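Local coordinates for soluble lytic transglycosylase B3 (Pseudomonas aeruginosa, PDB 5ANZ), which probably cleaves the glycan strands of peptidoglycan as a lytic transglycosylase, in the turnover and recycling of the bacterial cell wall, at residues W253-R258 and A313-H318. Numbering follows the deposited sequence.
Sequences WGFEVR and AFLVLH
Phe-314 fills a hollow between Trp-253 and Glu-256. Its CD2 lies 3.6 Å from Glu-256 CA, and its CE2 touches Glu-256 CB. The indole rim approaches too, Trp-253 CH2 at 4.2 Å from Phe-314 CD2. Trp-253 CG sits between its N and carbonyl carbon (chi1 57°), which folds the indole back over Phe-255 N. Gly-254 lies close against the facing strand, its CA 3.1 Å from Leu-315 O, and Leu-317 CD1 rests on it. Strands 254-258 and 313-316 are antiparallel neighbours in the five-stranded sheet of the transglycosylase domain. Phe-255 and Leu-315 form a hydrogen-bonded pair, N to O both ways. Strand 300-304 flanks 313-316 on its far side, and helix 330-343 packs on Trp-253 and Phe-314. Glu-256, Phe-314 and Val-316 share one face; the opposite face carries Phe-255, Val-257, Ala-313 and Leu-315. There Val-257 CG1 meets Leu-315 CG at 3.8 Å, while CG2 leans on Ala-313 CB. The Phe-255 ring reaches Leu-317 CD1 through CE2, and helix 276-280 covers part of this face. Leu-317 N, just before helix 318-324, gives Trp-253 O a nearly straight 2.8 Å hydrogen bond. The extended Glu-256 passes Ala-313 O; Val-350 N hydrogen-bonds its OE1 and Gly-351 N its OE2.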
loop_
_atom_site.group_PDB
_atom_site.type_symbol
_atom_site.label_atom_id
_atom_site.label_comp_id
_atom_site.label_asym_id
_atom_site.label_seq_id
_atom_site.Cartn_x
_atom_site.Cartn_y
_atom_site.Cartn_z
ATOM N N TRP A 253 -3.178 -15.357 -0.252
ATOM C CA TRP A 253 -3.649 -14.018 0.098
ATOM C C TRP A 253 -5.148 -13.915 -0.155
ATOM O O TRP A 253 -5.862 -13.148 0.499
ATOM C CB TRP A 253 -2.903 -12.954 -0.706
ATOM C CG TRP A 253 -3.014 -13.159 -2.180
ATOM C CD1 TRP A 253 -2.142 -13.849 -2.988
ATOM C CD2 TRP A 253 -4.071 -12.702 -3.017
ATOM N NE1 TRP A 253 -2.593 -13.824 -4.290
ATOM C CE2 TRP A 253 -3.775 -13.137 -4.335
ATOM C CE3 TRP A 253 -5.239 -11.961 -2.794
ATOM C CZ2 TRP A 253 -4.608 -12.846 -5.408
ATOM C CZ3 TRP A 253 -6.063 -11.676 -3.856
ATOM C CH2 TRP A 253 -5.741 -12.118 -5.157
ATOM N N GLY A 254 -5.616 -14.695 -1.116
ATOM C CA GLY A 254 -6.999 -14.630 -1.525
ATOM C C GLY A 254 -7.102 -15.206 -2.909
ATOM O O GLY A 254 -6.128 -15.732 -3.464
ATOM N N PHE A 255 -8.296 -15.138 -3.464
ATOM C CA PHE A 255 -8.503 -15.703 -4.790
ATOM C C PHE A 255 -9.788 -15.173 -5.393
ATOM O O PHE A 255 -10.690 -14.723 -4.682
ATOM C CB PHE A 255 -8.534 -17.243 -4.721
ATOM C CG PHE A 255 -9.346 -17.786 -3.569
ATOM C CD1 PHE A 255 -10.712 -17.943 -3.674
ATOM C CD2 PHE A 255 -8.732 -18.126 -2.375
ATOM C CE1 PHE A 255 -11.454 -18.436 -2.620
ATOM C CE2 PHE A 255 -9.465 -18.614 -1.319
ATOM C CZ PHE A 255 -10.830 -18.769 -1.437
ATOM N N GLU A 256 -9.879 -15.240 -6.715
ATOM C CA GLU A 256 -11.087 -14.811 -7.396
ATOM C C GLU A 256 -12.233 -15.778 -7.176
ATOM O O GLU A 256 -12.025 -16.985 -7.089
ATOM C CB GLU A 256 -10.816 -14.655 -8.895
ATOM C CG GLU A 256 -11.977 -14.032 -9.631
ATOM C CD GLU A 256 -11.685 -13.800 -11.096
ATOM O OE1 GLU A 256 -10.611 -14.247 -11.569
ATOM O OE2 GLU A 256 -12.533 -13.164 -11.761
ATOM N N VAL A 257 -13.448 -15.243 -7.091
ATOM C CA VAL A 257 -14.639 -16.054 -6.897
ATOM C C VAL A 257 -15.744 -15.613 -7.838
ATOM O O VAL A 257 -15.644 -14.574 -8.484
ATOM C CB VAL A 257 -15.161 -15.987 -5.456
ATOM C CG1 VAL A 257 -14.106 -16.536 -4.489
ATOM C CG2 VAL A 257 -15.551 -14.540 -5.088
ATOM N N ARG A 258 -16.787 -16.429 -7.916
ATOM C CA ARG A 258 -17.981 -16.083 -8.668
ATOM C C ARG A 258 -19.138 -15.861 -7.698
ATOM O O ARG A 258 -19.409 -16.707 -6.851
ATOM C CB ARG A 258 -18.329 -17.192 -9.670
ATOM C CG ARG A 258 -19.634 -16.978 -10.407
ATOM C CD ARG A 258 -20.052 -18.234 -11.171
ATOM N NE ARG A 258 -19.100 -18.596 -12.219
ATOM C CZ ARG A 258 -19.183 -19.701 -12.956
ATOM N NH1 ARG A 258 -20.173 -20.562 -12.757
ATOM N NH2 ARG A 258 -18.274 -19.948 -13.890
ATOM N N ALA A 313 -14.781 -10.432 -8.506
ATOM C CA ALA A 313 -14.908 -10.512 -7.055
ATOM C C ALA A 313 -13.820 -11.415 -6.494
ATOM O O ALA A 313 -13.440 -12.407 -7.129
ATOM C CB ALA A 313 -16.281 -11.020 -6.663
ATOM N N PHE A 314 -13.308 -11.054 -5.317
ATOM C CA PHE A 314 -12.257 -11.827 -4.669
ATOM C C PHE A 314 -12.622 -12.093 -3.224
ATOM O O PHE A 314 -13.202 -11.223 -2.579
ATOM C CB PHE A 314 -10.924 -11.071 -4.721
ATOM C CG PHE A 314 -10.451 -10.787 -6.113
ATOM C CD1 PHE A 314 -10.874 -9.652 -6.785
ATOM C CD2 PHE A 314 -9.587 -11.650 -6.749
ATOM C CE1 PHE A 314 -10.437 -9.388 -8.076
ATOM C CE2 PHE A 314 -9.149 -11.389 -8.051
ATOM C CZ PHE A 314 -9.576 -10.252 -8.707
ATOM N N LEU A 315 -12.280 -13.270 -2.706
ATOM C CA LEU A 315 -12.279 -13.449 -1.256
ATOM C C LEU A 315 -10.857 -13.208 -0.806
ATOM O O LEU A 315 -9.942 -13.793 -1.373
ATOM C CB LEU A 315 -12.740 -14.841 -0.836
ATOM C CG LEU A 315 -14.240 -15.056 -0.971
ATOM C CD1 LEU A 315 -14.613 -16.464 -0.554
ATOM C CD2 LEU A 315 -14.974 -14.023 -0.120
ATOM N N VAL A 316 -10.661 -12.356 0.198
ATOM C CA VAL A 316 -9.300 -12.074 0.643
ATOM C C VAL A 316 -9.116 -12.491 2.099
ATOM O O VAL A 316 -9.996 -12.320 2.942
ATOM C CB VAL A 316 -8.925 -10.602 0.440
ATOM C CG1 VAL A 316 -8.967 -10.266 -1.051
ATOM C CG2 VAL A 316 -9.845 -9.666 1.221
ATOM N N LEU A 317 -7.970 -13.108 2.344
ATOM C CA LEU A 317 -7.717 -13.784 3.607
ATOM C C LEU A 317 -6.730 -12.982 4.431
ATOM O O LEU A 317 -6.387 -11.855 4.096
ATOM C CB LEU A 317 -7.189 -15.199 3.376
ATOM C CG LEU A 317 -8.229 -16.286 3.071
ATOM C CD1 LEU A 317 -8.903 -16.016 1.761
ATOM C CD2 LEU A 317 -7.585 -17.679 3.092
ATOM N N HIS A 318 -6.295 -13.590 5.526
ATOM C CA HIS A 318 -5.435 -12.921 6.483
ATOM C C HIS A 318 -4.177 -12.338 5.843
ATOM O O HIS A 318 -3.768 -11.230 6.197
ATOM C CB HIS A 318 -5.051 -13.900 7.594
ATOM C CG HIS A 318 -4.453 -13.241 8.798
ATOM N ND1 HIS A 318 -5.137 -12.317 9.555
ATOM C CD2 HIS A 318 -3.231 -13.374 9.375
ATOM C CE1 HIS A 318 -4.365 -11.905 10.548
ATOM N NE2 HIS A 318 -3.206 -12.530 10.458
HETATM O O HOH W 1 -14.943 -12.920 -10.276
#